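Local coordinates for integron cassette protein (Vibrio cholerae, PDB 3G1J) that is of unknown function, being the product of a mobile integron gene cassette whose small, mostly beta chain belongs to an SH3-like family, at residues S9-L14 / S52-F57. Residues are numbered along the deposited sequence; the frame is centred on the assembly and turned at random.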
# COMPACT_ATOMS: atom_id res chain seq x y z
N SER A 9 -0.79 6.04 -10.69
CA SER A 9 0.60 5.57 -10.75
C SER A 9 1.47 6.00 -9.57
O SER A 9 2.53 5.42 -9.34
CB SER A 9 1.25 6.00 -12.07
OG SER A 9 1.30 7.41 -12.17
N GLU A 10 1.06 7.04 -8.85
CA GLU A 10 1.79 7.50 -7.68
C GLU A 10 0.87 7.78 -6.52
O GLU A 10 -0.22 8.32 -6.69
CB GLU A 10 2.57 8.78 -8.00
CG GLU A 10 3.46 8.67 -9.22
CD GLU A 10 4.44 9.81 -9.34
OE1 GLU A 10 4.42 10.71 -8.47
OE2 GLU A 10 5.24 9.81 -10.31
N TYR A 11 1.32 7.44 -5.32
CA TYR A 11 0.61 7.81 -4.12
C TYR A 11 1.64 8.14 -3.05
O TYR A 11 2.28 7.24 -2.49
CB TYR A 11 -0.32 6.68 -3.64
CG TYR A 11 -1.22 7.12 -2.51
CD1 TYR A 11 -2.49 7.62 -2.76
CD2 TYR A 11 -0.78 7.08 -1.19
CE1 TYR A 11 -3.30 8.04 -1.75
CE2 TYR A 11 -1.59 7.50 -0.17
CZ TYR A 11 -2.84 7.99 -0.44
OH TYR A 11 -3.63 8.40 0.60
N GLY A 12 1.82 9.43 -2.80
CA GLY A 12 2.87 9.89 -1.91
C GLY A 12 4.19 9.34 -2.38
O GLY A 12 4.53 9.46 -3.56
N VAL A 13 4.93 8.73 -1.46
CA VAL A 13 6.25 8.18 -1.74
C VAL A 13 6.23 6.96 -2.66
O VAL A 13 7.25 6.61 -3.24
CB VAL A 13 7.01 7.82 -0.44
CG1 VAL A 13 6.47 6.52 0.17
CG2 VAL A 13 8.50 7.69 -0.71
N LEU A 14 5.06 6.34 -2.82
CA LEU A 14 4.95 5.14 -3.64
C LEU A 14 4.80 5.48 -5.13
O LEU A 14 3.88 6.19 -5.52
CB LEU A 14 3.76 4.28 -3.18
CG LEU A 14 3.84 3.78 -1.73
CD1 LEU A 14 2.54 3.07 -1.34
CD2 LEU A 14 5.05 2.87 -1.50
N SER A 52 -13.59 5.86 2.41
CA SER A 52 -12.22 6.20 2.73
C SER A 52 -11.35 4.96 2.50
O SER A 52 -10.44 4.66 3.28
CB SER A 52 -12.09 6.70 4.17
OG SER A 52 -12.45 8.07 4.27
N GLY A 53 -11.64 4.24 1.42
CA GLY A 53 -10.99 2.97 1.14
C GLY A 53 -9.82 3.10 0.18
O GLY A 53 -10.02 3.20 -1.04
N LEU A 54 -8.61 3.11 0.72
CA LEU A 54 -7.41 3.19 -0.10
C LEU A 54 -6.83 1.80 -0.38
O LEU A 54 -6.51 1.04 0.53
CB LEU A 54 -6.35 4.06 0.60
CG LEU A 54 -5.00 4.22 -0.11
CD1 LEU A 54 -5.17 4.95 -1.45
CD2 LEU A 54 -3.99 4.94 0.78
N SER A 55 -6.69 1.47 -1.66
CA SER A 55 -6.04 0.22 -2.02
C SER A 55 -4.65 0.50 -2.55
O SER A 55 -4.48 1.28 -3.49
CB SER A 55 -6.86 -0.51 -3.08
OG SER A 55 -8.05 -1.01 -2.50
N LEU A 56 -3.65 -0.16 -1.97
CA LEU A 56 -2.30 -0.07 -2.48
C LEU A 56 -1.93 -1.44 -3.05
O LEU A 56 -1.82 -2.41 -2.32
CB LEU A 56 -1.32 0.32 -1.36
CG LEU A 56 -1.59 1.60 -0.58
CD1 LEU A 56 -0.53 1.81 0.52
CD2 LEU A 56 -1.71 2.83 -1.50
N PHE A 57 -1.75 -1.51 -4.37
CA PHE A 57 -1.42 -2.78 -5.02
C PHE A 57 0.08 -2.96 -5.18
O PHE A 57 0.79 -2.07 -5.64
CB PHE A 57 -2.11 -2.88 -6.38
CG PHE A 57 -3.60 -2.94 -6.31
CD1 PHE A 57 -4.35 -1.78 -6.33
CD2 PHE A 57 -4.26 -4.16 -6.20
CE1 PHE A 57 -5.74 -1.83 -6.27
CE2 PHE A 57 -5.64 -4.23 -6.14
CZ PHE A 57 -6.38 -3.06 -6.17
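Tyr11 lays one face of its ring against Leu54. CB points at strand 53-60, and with CG anti to the backbone N (chi1 -171°) the ring continues in that direction to meet Leu54, which approaches from the opposite direction. Leu56 CD2 comes obliquely and only loosely to Tyr11 CD2, at 4.4 Å. Tyr11 CE1 lies under Leu54 CD1, at 3.6 Å. Leu54 CD1 sits 4.1 Å from the Tyr11 ring centroid and 29° off its normal, which identifies a CH-pi contact. Farther out, Tyr11 CZ is 3.5 Å from Leu54 CD2, so the two methyls divide one face: Leu54 CD1 over the Tyr11 CD1-CE1 side, Leu54 CD2 over CZ and beside OH. A second, smaller contact joins Leu14 CD1 to Leu56 CD1 at 3.8 Å, the two side chains crossing at about a right angle. Tyr11 and Leu14 end a type II' turn, closed by Leu14 N to Tyr11 O and Tyr11 N to Leu14 O. Phe42 and Ser45 of strand 39-48 adjoin this apolar cluster. The arrangement is a beta-hairpin with a two-residue loop (2:2), packed through side chains on a five-stranded antiparallel sheet, consistent with the family's SH3-like assignment.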